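Side-chain contacts in putative Nitroreductase (Anabaena variabilis ATCC 29413, PDB 3EO7), which binds flavin mononucleotide and, as a likely member of the nitroreductase family, probably carries out flavin-dependent oxidoreductase chemistry: residues 151-155 / 156-160; 263-267 / 268-272; 348-351 / 352-356; 487-490 / 491-495. One frame throughout, in Å; residues are numbered along the deposited sequence. Where two conformers were deposited one is given.

All four contacts are local, and they follow one another along the chain without nesting or crossing. Contact 1 comes first: it turns the chain from helix 144-150 into helix 155-159, just before strand 162-169. Contact 2 closes the turn that leads into helix 270-276, after the long loop that follows strand 229-239. Contact 3 lies inside helix 347-358, the helical part of a beta-alpha-beta unit between strands 345-346 and 381-390. Contact 4 ends helix 486-493 ahead of strand 500-508. Contact 1 belongs to the first nitroreductase-like region of the chain, contacts 3 and 4 to the second, where their nearest atoms are about 13 Å apart. Contacts 1 and 4 lie on opposite sides of the chain's centre.

Contact 1. Residues 151-155 / 156-160; sequences CFWHP and ALEST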
loop_
_atom_site.group_PDB
_atom_site.type_symbol
_atom_site.label_atom_id
_atom_site.label_comp_id
_atom_site.label_asym_id
_atom_site.label_seq_id
_atom_site.Cartn_x
_atom_site.Cartn_y
_atom_site.Cartn_z
ATOM N N CYS A 151 -15.760 12.428 7.917
ATOM C CA CYS A 151 -15.381 11.095 8.431
ATOM C C CYS A 151 -16.336 10.564 9.517
ATOM O O CYS A 151 -15.943 9.747 10.351
ATOM C CB CYS A 151 -13.957 11.147 8.976
ATOM S SG CYS A 151 -12.705 11.615 7.739
ATOM N N PHE A 152 -17.583 11.029 9.507
ATOM C CA PHE A 152 -18.594 10.570 10.452
ATOM C C PHE A 152 -18.177 10.732 11.940
ATOM O O PHE A 152 -18.486 9.895 12.807
ATOM C CB PHE A 152 -18.985 9.125 10.140
ATOM C CG PHE A 152 -19.459 8.919 8.732
ATOM C CD1 PHE A 152 -20.756 9.229 8.386
ATOM C CD2 PHE A 152 -18.616 8.373 7.767
ATOM C CE1 PHE A 152 -21.220 9.022 7.106
ATOM C CE2 PHE A 152 -19.062 8.201 6.470
ATOM C CZ PHE A 152 -20.391 8.520 6.144
ATOM N N TRP A 153 -17.476 11.814 12.217
ATOM C CA TRP A 153 -17.022 12.137 13.573
ATOM C C TRP A 153 -16.203 11.004 14.187
ATOM O O TRP A 153 -16.369 10.629 15.349
ATOM C CB TRP A 153 -18.218 12.563 14.435
ATOM C CG TRP A 153 -18.799 13.820 13.956
ATOM C CD1 TRP A 153 -19.794 13.965 13.047
ATOM C CD2 TRP A 153 -18.397 15.143 14.331
ATOM N NE1 TRP A 153 -20.047 15.293 12.842
ATOM C CE2 TRP A 153 -19.210 16.039 13.624
ATOM C CE3 TRP A 153 -17.434 15.657 15.218
ATOM C CZ2 TRP A 153 -19.081 17.429 13.743
ATOM C CZ3 TRP A 153 -17.306 17.042 15.332
ATOM C CH2 TRP A 153 -18.144 17.901 14.620
ATOM N N HIS A 154 -15.295 10.469 13.388
ATOM C CA HIS A 154 -14.410 9.403 13.824
ATOM C C HIS A 154 -13.651 9.866 15.051
ATOM O O HIS A 154 -13.096 10.987 15.071
ATOM C CB HIS A 154 -13.434 9.081 12.715
ATOM C CG HIS A 154 -12.656 7.823 12.935
ATOM N ND1 HIS A 154 -11.667 7.712 13.883
ATOM C CD2 HIS A 154 -12.695 6.634 12.297
ATOM C CE1 HIS A 154 -11.122 6.513 13.810
ATOM N NE2 HIS A 154 -11.722 5.842 12.848
ATOM N N PRO A 155 -13.592 9.017 16.083
ATOM C CA PRO A 155 -12.945 9.505 17.329
ATOM C C PRO A 155 -11.480 9.873 17.215
ATOM O O PRO A 155 -10.997 10.699 17.996
ATOM C CB PRO A 155 -13.098 8.321 18.303
ATOM C CG PRO A 155 -14.123 7.441 17.704
ATOM C CD PRO A 155 -14.104 7.646 16.218
ATOM N N ALA A 156 -10.768 9.296 16.262
ATOM C CA ALA A 156 -9.351 9.627 16.096
ATOM C C ALA A 156 -9.157 11.105 15.752
ATOM O O ALA A 156 -8.097 11.667 16.027
ATOM C CB ALA A 156 -8.675 8.722 15.073
ATOM N N LEU A 157 -10.157 11.741 15.143
ATOM C CA LEU A 157 -10.076 13.174 14.826
ATOM C C LEU A 157 -10.304 14.096 16.004
ATOM O O LEU A 157 -9.888 15.242 16.002
ATOM C CB LEU A 157 -11.050 13.525 13.686
ATOM C CG LEU A 157 -10.626 12.974 12.318
ATOM C CD1 LEU A 157 -11.803 12.922 11.351
ATOM C CD2 LEU A 157 -9.491 13.803 11.714
ATOM N N GLU A 158 -10.939 13.597 17.036
ATOM C CA GLU A 158 -11.210 14.433 18.178
ATOM C C GLU A 158 -9.944 14.681 19.044
ATOM O O GLU A 158 -9.786 15.758 19.587
ATOM C CB GLU A 158 -12.374 13.840 18.969
ATOM C CG GLU A 158 -13.076 14.911 19.870
ATOM C CD GLU A 158 -13.804 16.015 19.054
ATOM O OE1 GLU A 158 -14.893 15.740 18.499
ATOM O OE2 GLU A 158 -13.303 17.160 18.994
ATOM N N SER A 159 -9.049 13.696 19.108
ATOM C CA SER A 159 -7.844 13.718 19.935
ATOM C C SER A 159 -6.605 14.340 19.269
ATOM O O SER A 159 -5.682 14.831 19.931
ATOM C CB SER A 159 -7.449 12.243 20.260
ATOM O OG SER A 159 -8.546 11.342 20.087
ATOM N N THR A 160 -6.632 14.368 17.959
ATOM C CA THR A 160 -5.476 14.751 17.168
ATOM C C THR A 160 -5.531 16.178 16.629
ATOM O O THR A 160 -6.581 16.827 16.649
ATOM C CB THR A 160 -5.302 13.731 16.021
ATOM O OG1 THR A 160 -6.510 13.673 15.249
ATOM C CG2 THR A 160 -4.958 12.344 16.605
#
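H154 caps the short helix that starts after it: its ring atom ND1 accepts from A156 N at 3.0 Å. This is an N-cap made by an imidazole. The donor sits at the ring edge, in the plane of the ring, and the N-H...ND1 angle is 157°. With chi1 at -168°, CG stands opposite the backbone N, and this carries ND1 to the start of the helix. The A156 methyl CB also touches the ring, 3.5 Å from CE1. The other ring nitrogen, NE2, is hydrogen-bonded to C251 O, and the two bonds together hold the turn of the ring. Were H154 replaced by alanine, A156 N would probably lose its capping acceptor and C251 O its side-chain partner. The backbone adds two more bonds, L157 N to H154 O and E158 N to P155 O. Beside the cap, the buried L157 CD1 packs on C151 CB at 3.7 Å. W153 meets the carboxylate of E158 at its ring edge, and R116 forms a salt bridge with that carboxylate. Farther back, F152 has positive phi and is the C-prime residue of the Schellman motif that ends helix 144-150. At the far end, T160 OG1 donates to A156 O at 2.7 Å.

Contact 2. Residues 263-267 / 268-272; sequences PQVPD and GELLK
P266 and E269 meet through both backbone and side chain. The one hydrogen bond across the contact runs from E269 N to P266 O, 3.0 Å long with an N-H...O angle of 156°. It closes a type II beta turn with D267 and G268 at its two central positions. G268, at i+2, has a phi of 95°, where a CB would clash with the carbonyl O of D267. The E269 side chain is extended beyond CG and runs back over the proline ring. There its carboxylate oxygen OE1 makes van der Waals contact with P266 CD at 3.2 Å and P266 CG at 3.5 Å. The apolar contacts lie on the buried side, where V265 uses one branch, CG1. This methyl is opposite the backbone N (chi1 -178°) and rests 3.9 Å from E269 CB and 4.1 Å from L270 CB. The charged and polar links go to neighbours. D267 OD1 forms a salt bridge with R16, which also donates to V265 O. The carboxylate of D179 accepts from G268 N and L271 N. The turn thus leads into helix 270-276 with helix 9-16 packed on L270, helix 181-202 on L271, and Y273 of its own helix on V265.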
loop_
_atom_site.group_PDB
_atom_site.type_symbol
_atom_site.label_atom_id
_atom_site.label_comp_id
_atom_site.label_asym_id
_atom_site.label_seq_id
_atom_site.Cartn_x
_atom_site.Cartn_y
_atom_site.Cartn_z
ATOM N N PRO A 263 -24.451 -0.019 -16.069
ATOM C CA PRO A 263 -24.651 -0.017 -17.501
ATOM C C PRO A 263 -23.417 -0.571 -18.181
ATOM O O PRO A 263 -22.457 -0.986 -17.519
ATOM C CB PRO A 263 -24.826 1.462 -17.825
ATOM C CG PRO A 263 -23.995 2.166 -16.798
ATOM C CD PRO A 263 -23.980 1.288 -15.577
ATOM N N GLN A 264 -23.450 -0.617 -19.503
ATOM C CA GLN A 264 -22.277 -1.063 -20.232
ATOM C C GLN A 264 -21.356 0.149 -20.269
ATOM O O GLN A 264 -21.754 1.221 -20.736
ATOM C CB GLN A 264 -22.637 -1.618 -21.623
ATOM C CG GLN A 264 -23.153 -3.089 -21.553
ATOM C CD GLN A 264 -22.206 -4.020 -20.753
ATOM O OE1 GLN A 264 -22.611 -4.632 -19.748
ATOM N NE2 GLN A 264 -20.931 -4.080 -21.164
ATOM N N VAL A 265 -20.167 0.001 -19.684
ATOM C CA VAL A 265 -19.208 1.102 -19.574
ATOM C C VAL A 265 -18.051 0.839 -20.518
ATOM O O VAL A 265 -17.319 -0.122 -20.331
ATOM C CB VAL A 265 -18.686 1.252 -18.118
ATOM C CG1 VAL A 265 -17.723 2.428 -18.015
ATOM C CG2 VAL A 265 -19.887 1.399 -17.169
ATOM N N PRO A 266 -17.911 1.660 -21.562
ATOM C CA PRO A 266 -16.818 1.465 -22.530
ATOM C C PRO A 266 -15.422 1.460 -21.946
ATOM O O PRO A 266 -15.151 2.105 -20.930
ATOM C CB PRO A 266 -16.976 2.650 -23.467
ATOM C CG PRO A 266 -18.460 2.942 -23.424
ATOM C CD PRO A 266 -18.810 2.750 -21.974
ATOM N N ASP A 267 -14.520 0.717 -22.584
ATOM C CA ASP A 267 -13.151 0.725 -22.154
ATOM C C ASP A 267 -12.675 2.161 -22.143
ATOM O O ASP A 267 -12.988 2.930 -23.057
ATOM C CB ASP A 267 -12.251 -0.050 -23.130
ATOM C CG ASP A 267 -12.434 -1.540 -23.065
ATOM O OD1 ASP A 267 -12.937 -2.103 -22.079
ATOM O OD2 ASP A 267 -12.006 -2.180 -24.040
ATOM N N GLY A 268 -11.869 2.503 -21.142
ATOM C CA GLY A 268 -11.328 3.860 -20.998
ATOM C C GLY A 268 -12.164 4.721 -20.074
ATOM O O GLY A 268 -11.682 5.728 -19.566
ATOM N N GLU A 269 -13.421 4.323 -19.877
ATOM C CA GLU A 269 -14.333 5.066 -19.018
ATOM C C GLU A 269 -14.608 4.343 -17.714
ATOM O O GLU A 269 -15.244 4.875 -16.814
ATOM C CB GLU A 269 -15.633 5.254 -19.796
ATOM C CG GLU A 269 -15.448 6.043 -21.123
ATOM C CD GLU A 269 -16.674 6.158 -21.972
ATOM O OE1 GLU A 269 -17.758 5.761 -21.550
ATOM O OE2 GLU A 269 -16.553 6.647 -23.134
ATOM N N LEU A 270 -14.097 3.114 -17.587
ATOM C CA LEU A 270 -14.395 2.295 -16.445
ATOM C C LEU A 270 -13.709 2.698 -15.150
ATOM O O LEU A 270 -14.321 2.600 -14.080
ATOM C CB LEU A 270 -14.086 0.836 -16.808
ATOM C CG LEU A 270 -14.387 -0.207 -15.742
ATOM C CD1 LEU A 270 -15.849 -0.281 -15.414
ATOM C CD2 LEU A 270 -13.826 -1.568 -16.249
ATOM N N LEU A 271 -12.456 3.139 -15.218
ATOM C CA LEU A 271 -11.730 3.557 -14.012
ATOM C C LEU A 271 -12.478 4.683 -13.272
ATOM O O LEU A 271 -12.751 4.562 -12.077
ATOM C CB LEU A 271 -10.322 4.065 -14.365
ATOM C CG LEU A 271 -9.436 4.404 -13.150
ATOM C CD1 LEU A 271 -7.961 4.215 -13.486
ATOM C CD2 LEU A 271 -9.687 5.808 -12.609
ATOM N N LYS A 272 -12.833 5.763 -13.965
ATOM C CA LYS A 272 -13.501 6.875 -13.276
ATOM C C LYS A 272 -14.914 6.490 -12.848
ATOM O O LYS A 272 -15.360 6.869 -11.747
ATOM C CB LYS A 272 -13.472 8.172 -14.084
ATOM C CG LYS A 272 -12.054 8.713 -14.228
ATOM C CD LYS A 272 -12.019 10.104 -14.871
ATOM C CE LYS A 272 -10.600 10.548 -15.197
ATOM N NZ LYS A 272 -10.526 11.926 -15.659
#

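Contact 3. Residues 348-351 / 352-356; sequences DELK and ALLDF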
loop_
_atom_site.group_PDB
_atom_site.type_symbol
_atom_site.label_atom_id
_atom_site.label_comp_id
_atom_site.label_asym_id
_atom_site.label_seq_id
_atom_site.Cartn_x
_atom_site.Cartn_y
_atom_site.Cartn_z
ATOM N N ASP A 348 15.190 -19.678 7.236
ATOM C CA ASP A 348 15.204 -18.599 8.243
ATOM C C ASP A 348 14.944 -17.208 7.636
ATOM O O ASP A 348 14.274 -16.367 8.251
ATOM C CB ASP A 348 16.509 -18.582 9.036
ATOM C CG ASP A 348 16.550 -19.646 10.133
ATOM O OD1 ASP A 348 15.519 -20.293 10.429
ATOM O OD2 ASP A 348 17.648 -19.817 10.704
ATOM N N GLU A 349 15.489 -16.954 6.445
ATOM C CA GLU A 349 15.256 -15.679 5.775
ATOM C C GLU A 349 13.773 -15.529 5.445
ATOM O O GLU A 349 13.170 -14.489 5.677
ATOM C CB GLU A 349 16.116 -15.555 4.515
ATOM C CG GLU A 349 17.563 -15.158 4.815
ATOM C CD GLU A 349 18.532 -15.307 3.642
ATOM O OE1 GLU A 349 18.231 -16.087 2.702
ATOM O OE2 GLU A 349 19.637 -14.680 3.716
ATOM N N LEU A 350 13.178 -16.565 4.852
ATOM C CA LEU A 350 11.759 -16.517 4.518
ATOM C C LEU A 350 10.939 -16.310 5.787
ATOM O O LEU A 350 10.043 -15.494 5.800
ATOM C CB LEU A 350 11.303 -17.803 3.805
ATOM C CG LEU A 350 9.813 -17.840 3.429
ATOM C CD1 LEU A 350 9.464 -16.687 2.461
ATOM C CD2 LEU A 350 9.466 -19.219 2.854
ATOM N N LYS A 351 11.230 -17.080 6.839
ATOM C CA LYS A 351 10.495 -16.929 8.105
ATOM C C LYS A 351 10.597 -15.506 8.662
ATOM O O LYS A 351 9.610 -14.972 9.186
ATOM C CB LYS A 351 10.946 -17.934 9.153
ATOM C CG LYS A 351 10.451 -19.360 8.887
ATOM C CD LYS A 351 10.913 -20.372 9.939
ATOM C CE LYS A 351 12.403 -20.634 9.877
ATOM N NZ LYS A 351 12.805 -21.755 10.828
ATOM N N ALA A 352 11.783 -14.909 8.578
ATOM C CA ALA A 352 12.001 -13.546 9.095
ATOM C C ALA A 352 11.130 -12.534 8.326
ATOM O O ALA A 352 10.514 -11.647 8.946
ATOM C CB ALA A 352 13.483 -13.176 9.053
ATOM N N LEU A 353 11.072 -12.676 6.992
ATOM C CA LEU A 353 10.235 -11.801 6.150
ATOM C C LEU A 353 8.772 -11.893 6.572
ATOM O O LEU A 353 8.089 -10.875 6.736
ATOM C CB LEU A 353 10.360 -12.164 4.668
ATOM C CG LEU A 353 11.733 -12.092 4.045
ATOM C CD1 LEU A 353 11.653 -12.502 2.567
ATOM C CD2 LEU A 353 12.289 -10.707 4.233
ATOM N N LEU A 354 8.295 -13.132 6.758
ATOM C CA LEU A 354 6.903 -13.354 7.144
ATOM C C LEU A 354 6.629 -12.810 8.546
ATOM O O LEU A 354 5.539 -12.303 8.829
ATOM C CB LEU A 354 6.552 -14.836 7.063
ATOM C CG LEU A 354 6.594 -15.462 5.672
ATOM C CD1 LEU A 354 6.299 -17.014 5.740
ATOM C CD2 LEU A 354 5.623 -14.724 4.739
ATOM N N ASP A 355 7.599 -12.950 9.427
ATOM C CA ASP A 355 7.439 -12.488 10.803
ATOM C C ASP A 355 7.251 -10.973 10.863
ATOM O O ASP A 355 6.346 -10.486 11.523
ATOM C CB ASP A 355 8.662 -12.892 11.631
ATOM C CG ASP A 355 8.485 -12.587 13.107
ATOM O OD1 ASP A 355 7.628 -13.223 13.744
ATOM O OD2 ASP A 355 9.239 -11.716 13.618
ATOM N N PHE A 356 8.091 -10.239 10.140
ATOM C CA PHE A 356 8.009 -8.787 10.156
ATOM C C PHE A 356 6.711 -8.315 9.492
ATOM O O PHE A 356 6.111 -7.339 9.907
ATOM C CB PHE A 356 9.213 -8.141 9.513
ATOM C CG PHE A 356 9.098 -6.644 9.454
ATOM C CD1 PHE A 356 9.184 -5.910 10.630
ATOM C CD2 PHE A 356 8.904 -5.972 8.275
ATOM C CE1 PHE A 356 9.062 -4.522 10.621
ATOM C CE2 PHE A 356 8.800 -4.560 8.257
ATOM C CZ PHE A 356 8.866 -3.846 9.441
#
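Four backbone hydrogen bonds join 348-351 to 352-356: A352 N to D348 O at 2.9 Å, L353 N to E349 O, L354 N to L350 O, and D355 N to K351 O at 2.9 Å. Each spans four residues, the pattern of a regular alpha-helix. On one flank K351 NZ reaches back to D348 OD1 at 3.1 Å. This is a salt bridge with a weak hydrogen bond. The lysine chain bends at chi3 (-69°), which brings NZ round to the aspartate one turn earlier. E349 OE1 forms a salt bridge with R509, and D355 OD1 accepts a hydrogen bond from N362. Two side chains lie against carbonyl oxygens of the preceding turn: L353 CG is 3.2 Å from E349 O, and the A352 methyl CB is 3.4 Å from D348 O. Between side chains, L350 CG and L354 CD1 meet loosely at 4.3 Å within the helix, and L353 packs on A470. Cutting L353 back to alanine is likely to open a gap against A470. The helix is the middle element of a beta-alpha-beta unit between strands 345-346 and 381-390. Helix 452-473 packs against L353 and F356, and R466 from that helix makes a cation-pi contact with the F356 ring.

Contact 4. Residues 487-490 / 491-495; sequences DQVN and EVLGI. With PGR (R-1,2-propanediol), chain R.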
loop_
_atom_site.group_PDB
_atom_site.type_symbol
_atom_site.label_atom_id
_atom_site.label_comp_id
_atom_site.label_asym_id
_atom_site.label_seq_id
_atom_site.Cartn_x
_atom_site.Cartn_y
_atom_site.Cartn_z
ATOM N N ASP A 487 -6.489 -15.501 -14.102
ATOM C CA ASP A 487 -7.205 -16.775 -13.979
ATOM C C ASP A 487 -6.275 -17.956 -13.984
ATOM O O ASP A 487 -6.548 -18.960 -13.309
ATOM C CB ASP A 487 -8.266 -16.927 -15.080
ATOM C CG ASP A 487 -9.439 -15.946 -14.927
ATOM O OD1 ASP A 487 -9.711 -15.495 -13.802
ATOM O OD2 ASP A 487 -10.050 -15.632 -15.953
ATOM N N GLN A 488 -5.143 -17.830 -14.671
ATOM C CA GLN A 488 -4.206 -18.938 -14.802
ATOM C C GLN A 488 -3.427 -19.235 -13.536
ATOM O O GLN A 488 -2.918 -20.343 -13.353
ATOM C CB GLN A 488 -3.273 -18.677 -16.000
ATOM C CG GLN A 488 -3.948 -18.843 -17.384
ATOM C CD GLN A 488 -5.006 -17.795 -17.709
ATOM O OE1 GLN A 488 -4.872 -16.622 -17.345
ATOM N NE2 GLN A 488 -6.085 -18.217 -18.377
ATOM N N VAL A 489 -3.310 -18.257 -12.645
ATOM C CA VAL A 489 -2.583 -18.471 -11.416
ATOM C C VAL A 489 -3.188 -19.615 -10.595
ATOM O O VAL A 489 -2.473 -20.523 -10.149
ATOM C CB VAL A 489 -2.508 -17.200 -10.534
ATOM C CG1 VAL A 489 -1.774 -17.505 -9.194
ATOM C CG2 VAL A 489 -1.836 -16.054 -11.269
ATOM N N ASN A 490 -4.498 -19.584 -10.372
ATOM C CA ASN A 490 -5.099 -20.585 -9.486
ATOM C C ASN A 490 -4.890 -22.012 -9.930
ATOM O O ASN A 490 -4.559 -22.882 -9.133
ATOM C CB ASN A 490 -6.588 -20.315 -9.312
ATOM C CG ASN A 490 -6.851 -18.955 -8.740
ATOM O OD1 ASN A 490 -6.555 -17.952 -9.386
ATOM N ND2 ASN A 490 -7.436 -18.906 -7.536
ATOM N N GLU A 491 -5.081 -22.166 -11.236
ATOM C CA GLU A 491 -4.966 -23.407 -11.989
ATOM C C GLU A 491 -3.606 -24.084 -11.769
ATOM O O GLU A 491 -3.516 -25.265 -11.483
ATOM C CB GLU A 491 -5.163 -23.080 -13.487
ATOM C CG GLU A 491 -6.584 -22.536 -13.873
ATOM C CD GLU A 491 -6.745 -22.145 -15.365
ATOM O OE1 GLU A 491 -5.761 -22.198 -16.129
ATOM O OE2 GLU A 491 -7.868 -21.746 -15.769
ATOM N N VAL A 492 -2.550 -23.293 -11.905
ATOM C CA VAL A 492 -1.160 -23.742 -11.739
ATOM C C VAL A 492 -0.795 -24.055 -10.270
ATOM O O VAL A 492 -0.296 -25.123 -9.925
ATOM C CB VAL A 492 -0.208 -22.639 -12.271
ATOM C CG1 VAL A 492 1.246 -22.927 -11.896
ATOM C CG2 VAL A 492 -0.374 -22.475 -13.773
ATOM N N LEU A 493 -1.075 -23.115 -9.390
ATOM C CA LEU A 493 -0.618 -23.185 -8.011
ATOM C C LEU A 493 -1.529 -23.903 -7.031
ATOM O O LEU A 493 -1.150 -24.166 -5.911
ATOM C CB LEU A 493 -0.310 -21.742 -7.548
ATOM C CG LEU A 493 0.841 -21.040 -8.301
ATOM C CD1 LEU A 493 1.083 -19.654 -7.689
ATOM C CD2 LEU A 493 2.195 -21.851 -8.282
ATOM N N GLY A 494 -2.757 -24.194 -7.430
ATOM C CA GLY A 494 -3.711 -24.851 -6.528
ATOM C C GLY A 494 -4.423 -23.899 -5.586
ATOM O O GLY A 494 -4.997 -24.284 -4.546
ATOM N N ILE A 495 -4.384 -22.626 -5.907
ATOM C CA ILE A 495 -5.096 -21.659 -5.087
ATOM C C ILE A 495 -6.590 -21.857 -5.314
ATOM O O ILE A 495 -7.033 -21.946 -6.474
ATOM C CB ILE A 495 -4.670 -20.206 -5.447
ATOM C CG1 ILE A 495 -3.165 -20.003 -5.225
ATOM C CG2 ILE A 495 -5.500 -19.204 -4.632
ATOM C CD1 ILE A 495 -2.662 -18.573 -5.552
HETATM C C1 PGR R . -9.874 -17.227 -10.895
HETATM C C2 PGR R . -10.143 -18.718 -11.136
HETATM C C3 PGR R . -11.319 -18.914 -12.086
HETATM O O1 PGR R . -10.218 -16.878 -9.538
HETATM O O2 PGR R . -9.016 -19.402 -11.719
HETATM O O HOH W 1 -6.876 -21.159 -18.208
#
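N490 bridges the end of its helix with both its backbone and its side chain. N490 O accepts from G494 N at 2.8 Å and, weakly, from I495 N. The side-chain amide makes a separate bond: ND2 donates to I495 O at 3.2 Å. The oxygen lies near the plane of the amide, but the donor stands well above the carbonyl plane of I495. A chi1 of -59° sets CG beside the backbone N and aims the amide at the chain leaving the helix. ND2 also donates to E499 O. I495 CG2 lies 3.5 Å from N490 ND2. On the buried side V489 points CG1 opposite its backbone N. There it touches both L493 CD1 and I495 CD1, each at 3.9 Å. F436 flanks V489 and L493. On the outer side Q488 bends at chi2. In one of the two E491 conformers the glutamate is extended and runs beside Q488, with amide and carboxylate planes nearly perpendicular. A water bridge between the two rests on that conformer alone and is doubtful. A propanediol, probably from the crystallisation liquor, donates through O2 to D487 O, and D487 OD1 has a salt bridge to K18. The bond from L493 N to V489 O is nearly straight (170°). The G494 N bond to N490 O follows it, more bent at 134°. G494 has positive phi, and helix 486-493 thus ends in a C-terminal cap with glycine at C-prime.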